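Local atomic coordinates of thermospermine synthase (Medicago truncatula, PDB entry 6BQ6), a protein that probably transfers an aminopropyl group from decarboxylated S-adenosylmethionine to spermidine, yielding the tetraamine thermospermine and methylthioadenosine. Residues K197-Y200 with E201-K205; Y87-C90 with L91-A95; P190-K193 with L194-D198. One frame throughout, in Å; residues are numbered along the deposited sequence.

Contact 1: K197-Y200 with E201-K205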
# COMPACT_ATOMS: atom_id res chain seq x y z
N LYS B 197 -4.23 8.24 37.91
CA LYS B 197 -4.60 9.15 38.97
C LYS B 197 -3.67 8.96 40.16
O LYS B 197 -3.11 9.93 40.68
CB LYS B 197 -6.04 8.95 39.42
CG LYS B 197 -6.47 9.88 40.53
CD LYS B 197 -7.91 9.59 40.99
CE LYS B 197 -8.39 10.66 41.97
NZ LYS B 197 -7.82 10.48 43.33
N ASP B 198 -3.49 7.72 40.57
CA ASP B 198 -2.64 7.45 41.73
C ASP B 198 -1.18 7.82 41.49
O ASP B 198 -0.52 8.34 42.41
CB ASP B 198 -2.73 6.00 42.15
CG ASP B 198 -3.97 5.71 43.01
OD1 ASP B 198 -4.77 6.62 43.32
OD2 ASP B 198 -4.13 4.52 43.39
N PHE B 199 -0.66 7.57 40.29
CA PHE B 199 0.68 8.05 39.94
C PHE B 199 0.80 9.57 40.13
O PHE B 199 1.72 10.07 40.80
CB PHE B 199 1.09 7.62 38.52
CG PHE B 199 2.37 8.26 38.05
CD1 PHE B 199 3.58 7.88 38.60
CD2 PHE B 199 2.32 9.33 37.22
CE1 PHE B 199 4.75 8.50 38.24
CE2 PHE B 199 3.48 9.95 36.82
CZ PHE B 199 4.70 9.54 37.35
N TYR B 200 -0.13 10.29 39.55
CA TYR B 200 -0.07 11.74 39.59
C TYR B 200 -0.19 12.25 41.00
O TYR B 200 0.58 13.11 41.39
CB TYR B 200 -1.18 12.34 38.76
CG TYR B 200 -1.09 12.16 37.28
CD1 TYR B 200 0.13 12.26 36.58
CD2 TYR B 200 -2.25 11.97 36.53
CE1 TYR B 200 0.19 12.13 35.19
CE2 TYR B 200 -2.20 11.87 35.16
CZ TYR B 200 -0.97 11.95 34.49
OH TYR B 200 -0.94 11.84 33.10
N GLU B 201 -1.14 11.68 41.77
CA GLU B 201 -1.39 12.13 43.14
C GLU B 201 -0.30 11.77 44.11
O GLU B 201 0.07 12.60 44.92
CB GLU B 201 -2.73 11.59 43.66
CG GLU B 201 -3.27 12.37 44.87
CD GLU B 201 -4.63 11.86 45.33
OE1 GLU B 201 -5.13 12.37 46.38
OE2 GLU B 201 -5.20 10.97 44.63
N LEU B 202 0.16 10.54 44.06
CA LEU B 202 0.99 9.95 45.12
C LEU B 202 2.44 9.91 44.76
O LEU B 202 3.25 9.77 45.66
CB LEU B 202 0.50 8.54 45.46
CG LEU B 202 -0.95 8.48 45.94
CD1 LEU B 202 -1.34 7.06 46.34
CD2 LEU B 202 -1.22 9.46 47.10
N THR B 203 2.81 10.05 43.48
CA THR B 203 4.22 9.97 43.06
C THR B 203 4.69 11.28 42.48
O THR B 203 5.71 11.81 42.87
CB THR B 203 4.50 8.77 42.10
OG1 THR B 203 4.17 7.50 42.72
CG2 THR B 203 5.93 8.76 41.60
N LEU B 204 3.94 11.79 41.51
CA LEU B 204 4.41 12.98 40.77
C LEU B 204 4.21 14.27 41.57
O LEU B 204 5.14 15.09 41.73
CB LEU B 204 3.66 13.07 39.43
CG LEU B 204 4.33 14.08 38.46
CD1 LEU B 204 4.47 13.53 37.06
CD2 LEU B 204 3.55 15.36 38.50
N LYS B 205 2.98 14.50 42.02
CA LYS B 205 2.68 15.76 42.74
C LYS B 205 3.60 16.03 43.92
O LYS B 205 4.12 17.16 44.04
CB LYS B 205 1.19 15.82 43.12
CG LYS B 205 0.69 17.20 43.52
CD LYS B 205 -0.83 17.32 43.38
CE LYS B 205 -1.44 17.93 44.61
NZ LYS B 205 -2.87 18.32 44.38
O HOH W 1 1.73 6.40 42.86
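Glu201 N and Leu202 N bond back to Lys197 O and Asp198 O as in a regular alpha-helix, and then helix 197-204 widens into a pi-type turn. Phe199 O marks the change, because it accepts two bonds. Thr203 N donates to Phe199 O at 2.9 Å. Leu204 N donates to Phe199 O, also at 2.9 Å, and this bond is the straighter one. Lys205 N then reaches back five residues to Tyr200 O at 2.8 Å.

On one flank Lys197 and Glu201 run side by side, one turn apart. Lys197 is extended until its last torsion, where the chain bends (chi4 -77°) and brings NZ to Glu201 OE2 at 3.0 Å. This salt bridge uses the syn side of the carboxylate, with NZ 30° out of its plane.

The buried flank is mainly apolar. Phe199 has CG anti to its N (chi1 172°), which brings the ring back alongside the following turn. The side chains of Phe199 and Thr203 cross at about a right angle, with Thr203 CG2 3.6 Å from Phe199 CE1. Leu204 CD1 meets Phe199 CE2 at 3.7 Å, from the same side of the ring plane as the Thr203 methyl. The ring also packs on Met108 and Leu194.

A water donates to Asp198 O and to Thr203 OG1, and that hydroxyl also bonds Glu169. Lys205 NZ pairs with Asp265. Asp198 OD1 lies 4.6 Å from Glu201 OE2, so the positive charge of Lys197 probably offsets the repulsion between these two acids on the more exposed flank.

Contact 2: Y87-C90 with L91-A95. With TER (N-(3-amino-propyl)-N-(5-aminopropyl)-1,4-diaminobutane), chain F.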
# COMPACT_ATOMS: atom_id res chain seq x y z
N TYR B 87 6.00 19.96 17.78
CA TYR B 87 5.67 19.11 18.89
C TYR B 87 6.54 19.54 20.10
O TYR B 87 6.03 19.64 21.21
CB TYR B 87 5.93 17.63 18.53
CG TYR B 87 5.82 16.72 19.71
CD1 TYR B 87 4.61 16.13 20.07
CD2 TYR B 87 6.94 16.42 20.47
CE1 TYR B 87 4.53 15.30 21.19
CE2 TYR B 87 6.87 15.62 21.58
CZ TYR B 87 5.66 15.05 21.93
OH TYR B 87 5.60 14.22 23.04
N HIS B 88 7.82 19.76 19.88
CA HIS B 88 8.68 20.01 21.02
C HIS B 88 8.52 21.42 21.59
O HIS B 88 8.60 21.59 22.80
CB HIS B 88 10.11 19.66 20.68
CG HIS B 88 10.30 18.19 20.50
ND1 HIS B 88 10.40 17.60 19.26
CD2 HIS B 88 10.25 17.18 21.40
CE1 HIS B 88 10.48 16.28 19.42
NE2 HIS B 88 10.41 16.01 20.71
N GLU B 89 8.27 22.42 20.76
CA GLU B 89 7.95 23.75 21.29
C GLU B 89 6.63 23.76 22.05
O GLU B 89 6.55 24.34 23.12
CB GLU B 89 7.90 24.80 20.21
CG GLU B 89 9.27 25.23 19.68
CD GLU B 89 9.19 26.39 18.72
OE1 GLU B 89 8.14 27.09 18.63
OE2 GLU B 89 10.22 26.65 18.04
N CYS B 90 5.62 23.09 21.50
CA CYS B 90 4.32 22.98 22.19
C CYS B 90 4.40 22.20 23.50
O CYS B 90 3.74 22.59 24.47
CB CYS B 90 3.23 22.37 21.34
SG CYS B 90 2.70 23.46 20.00
N LEU B 91 5.19 21.14 23.53
CA LEU B 91 5.35 20.32 24.72
C LEU B 91 6.02 21.10 25.85
O LEU B 91 5.64 20.97 26.99
CB LEU B 91 6.18 19.09 24.46
CG LEU B 91 6.58 18.13 25.62
CD1 LEU B 91 5.32 17.55 26.27
CD2 LEU B 91 7.53 17.08 25.16
N VAL B 92 7.02 21.91 25.51
CA VAL B 92 7.92 22.54 26.49
C VAL B 92 7.58 23.95 26.89
O VAL B 92 7.47 24.27 28.09
CB VAL B 92 9.39 22.46 25.99
CG1 VAL B 92 10.32 23.32 26.83
CG2 VAL B 92 9.84 20.99 25.98
N HIS B 93 7.38 24.84 25.91
CA HIS B 93 7.37 26.25 26.25
C HIS B 93 6.23 26.77 27.08
O HIS B 93 6.47 27.55 28.01
CB HIS B 93 7.65 27.09 25.02
CG HIS B 93 8.96 26.78 24.41
ND1 HIS B 93 10.11 26.74 25.17
CD2 HIS B 93 9.33 26.45 23.16
CE1 HIS B 93 11.12 26.37 24.42
NE2 HIS B 93 10.68 26.19 23.20
N PRO B 94 4.99 26.34 26.78
CA PRO B 94 3.88 26.84 27.59
C PRO B 94 4.08 26.56 29.09
O PRO B 94 3.87 27.46 29.92
CB PRO B 94 2.69 26.08 27.02
CG PRO B 94 3.04 25.88 25.58
CD PRO B 94 4.51 25.55 25.61
N ALA B 95 4.47 25.33 29.44
CA ALA B 95 4.73 25.03 30.86
C ALA B 95 5.74 25.94 31.47
O ALA B 95 5.50 26.58 32.51
CB ALA B 95 5.13 23.59 31.04
N1 TER F . 9.05 7.56 23.57
C2 TER F . 9.30 8.97 23.35
C3 TER F . 7.99 9.74 23.41
C4 TER F . 7.08 9.47 22.24
N5 TER F . 5.99 10.42 22.21
C6 TER F . 5.72 11.18 21.01
C7 TER F . 4.23 11.41 20.82
C8 TER F . 3.95 11.68 19.35
N9 TER F . 3.73 10.47 18.59
C10 TER F . 3.48 10.59 17.18
C11 TER F . 2.62 9.49 16.59
C12 TER F . 2.19 9.95 15.19
C13 TER F . 1.61 8.82 14.34
N14 TER F . 0.79 7.93 15.14
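Helix 84-98 packs against the mixed sheet of the Rossmann-like catalytic domain, and its Tyr87 lines the thermospermine pocket. Tyr87 and Leu91 lie side by side, one turn apart and pointing the same way. CG of Tyr87 sits opposite its backbone nitrogen (chi1 170°). Its ring therefore has Leu91 CD2 against CE2, at 3.9 Å. The ligand lies along the CE1 and hydroxyl part of the same ring. Ligand atom C7 is 3.9 Å from Tyr87 CE1, and ligand C6 is 3.7 Å from Tyr87 OH. The hydroxyl is also hydrogen-bonded to Asp181, the predicted proton acceptor. An alanine here would take away the ring and hydroxyl, and is likely to leave Asp181 without this partner and to open a gap between the ligand's alkyl chain and Leu91.

Tyr87 also packs on its neighbour. Its CD2 stands over the centre of the His88 ring, 3.4 Å above the plane. His88 ND1 in turn bonds Glu84.

The backbone bonds are alpha-helical. They run from Leu91 N to Tyr87 O, from Val92 N to His88 O and from His93 N to Glu89 O. The bond from Val92 N is the longest, at 3.2 Å. Pro94 has no N-H to give, and the helix kinks here. Its CD takes the place of a donor, 3.3 Å from Cys90 O, an oxygen that accepts from Tyr247 OH instead.

Glu89 and His93 meet through carbon rather than charge. The Glu89 carboxylate is hydrogen-bonded to the backbone N of Arg288, Tyr289 and Leu290, while the His93 ring bonds Glu118 and His122. Glu89 CG lies in the plane of that ring at its edge, 3.7 Å from His93 CD2.

Contact 3: P190-K193 with L194-D198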
# COMPACT_ATOMS: atom_id res chain seq x y z
N PRO B 190 4.05 -0.51 29.35
CA PRO B 190 4.93 -0.04 30.45
C PRO B 190 4.81 1.49 30.82
O PRO B 190 5.12 1.88 31.94
CB PRO B 190 6.32 -0.31 29.89
CG PRO B 190 6.15 -0.10 28.41
CD PRO B 190 4.76 -0.56 28.06
N CYS B 191 4.34 2.31 29.88
CA CYS B 191 4.05 3.73 30.18
C CYS B 191 2.77 3.96 30.91
O CYS B 191 2.59 5.03 31.45
CB CYS B 191 3.96 4.54 28.89
SG CYS B 191 5.54 4.49 28.12
N TYR B 192 1.84 3.01 30.83
CA TYR B 192 0.49 3.23 31.24
C TYR B 192 0.43 3.75 32.68
O TYR B 192 -0.37 4.64 33.01
CB TYR B 192 -0.33 1.94 31.11
CG TYR B 192 -1.71 2.12 31.63
CD1 TYR B 192 -2.01 1.86 32.96
CD2 TYR B 192 -2.72 2.59 30.81
CE1 TYR B 192 -3.28 2.06 33.47
CE2 TYR B 192 -4.01 2.77 31.30
CZ TYR B 192 -4.27 2.52 32.63
OH TYR B 192 -5.49 2.70 33.14
N LYS B 193 1.26 3.19 33.54
CA LYS B 193 1.23 3.57 34.95
C LYS B 193 1.57 5.04 35.20
O LYS B 193 1.19 5.59 36.24
CB LYS B 193 2.11 2.66 35.77
CG LYS B 193 3.59 2.77 35.46
CD LYS B 193 4.33 1.78 36.33
CE LYS B 193 5.82 1.96 36.18
NZ LYS B 193 6.32 1.22 35.01
N LEU B 194 2.26 5.67 34.25
CA LEU B 194 2.65 7.05 34.38
C LEU B 194 1.56 8.04 33.96
O LEU B 194 1.80 9.24 33.89
CB LEU B 194 3.93 7.28 33.60
CG LEU B 194 5.07 6.33 33.95
CD1 LEU B 194 6.28 6.46 33.00
CD2 LEU B 194 5.55 6.46 35.35
N TYR B 195 0.35 7.53 33.71
CA TYR B 195 -0.81 8.34 33.36
C TYR B 195 -1.96 8.10 34.35
O TYR B 195 -3.05 8.61 34.16
CB TYR B 195 -1.28 7.99 31.94
CG TYR B 195 -0.35 8.35 30.84
CD1 TYR B 195 0.61 7.47 30.38
CD2 TYR B 195 -0.49 9.56 30.18
CE1 TYR B 195 1.46 7.80 29.32
CE2 TYR B 195 0.36 9.90 29.15
CZ TYR B 195 1.29 9.02 28.69
OH TYR B 195 2.07 9.39 27.65
N THR B 196 -1.72 7.35 35.43
CA THR B 196 -2.83 7.08 36.33
C THR B 196 -3.01 8.18 37.38
O THR B 196 -2.04 8.87 37.78
CB THR B 196 -2.66 5.72 37.03
OG1 THR B 196 -1.46 5.72 37.79
CG2 THR B 196 -2.59 4.61 36.04
N LYS B 197 -4.23 8.24 37.91
CA LYS B 197 -4.60 9.15 38.97
C LYS B 197 -3.67 8.96 40.16
O LYS B 197 -3.11 9.93 40.68
CB LYS B 197 -6.04 8.95 39.42
CG LYS B 197 -6.47 9.88 40.53
CD LYS B 197 -7.91 9.59 40.99
CE LYS B 197 -8.39 10.66 41.97
NZ LYS B 197 -7.82 10.48 43.33
N ASP B 198 -3.49 7.72 40.57
CA ASP B 198 -2.64 7.45 41.73
C ASP B 198 -1.18 7.82 41.49
O ASP B 198 -0.52 8.34 42.41
CB ASP B 198 -2.73 6.00 42.15
CG ASP B 198 -3.97 5.71 43.01
OD1 ASP B 198 -4.77 6.62 43.32
OD2 ASP B 198 -4.13 4.52 43.39
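Tyr192 and Thr196 cross at about a right angle, with the methyl CG2 of Thr196 3.7 Å from Tyr192 CE1. The other branch of Thr196 goes elsewhere. OG1 sits between its own N and carbonyl carbon (chi1 60°), 3.1 Å from Lys193 O. Thr196 OG1 also accepts from Phe199 N, making Thr196 the N-cap of helix 197-204.

Tyr195 turns its ring edge to the preceding turn. Cys191 O and Tyr192 O both lie near the ring plane, and Tyr195 CD1 is 3.3 Å from Cys191 O. Cys191 CB adds a looser apolar touch at 4.1 Å from Tyr195 CE1. The phenol end of Tyr195 is held by Ala183 O.

Lys193 and Leu194 run alongside each other, pointing the same way. Lys193 bends at its end (chi4 -85°). NZ makes a weak bond back to Pro190 O at 3.4 Å, but its stronger partner is Asp163 in a salt bridge. Asp163, Pro190 and Cys191 belong to the adenosine site seen in crystals of this protein, though none is bound to this chain. The lysine may therefore bridge two parts of that site, though its link to Pro190 is weak.

The backbone is a tight 3-10 turn. Leu194 N bonds Cys191 O, and Tyr195 N bonds Tyr192 O.

This turn leads from the loop after strand 175-181 into helix 197-204. Leu194 packs on Phe199 of that helix and on Lys165 of helix 164-169. Tyr195 lies against Tyr200 and against Leu182 just past the strand.

Contacts 1 and 3 are neighbours on helix 197-204, with centres about 9 Å apart. Contact 3 leads into the helix and contact 1 lies along its turns. They touch where Phe199 CB lies 3.1 Å from Lys193 O. Contact 2 is separate, on helix 84-98, its centre about 22 Å from that of contact 1. It is wholly buried and near the centre of the chain, and most of its polar side chains pair with residues outside the helix. Contact 1 is partly exposed and has its own salt bridge. Contact 3 is mostly buried. Contact 2 meets the bound polyamine, while contact 3 holds adenosine-site residues.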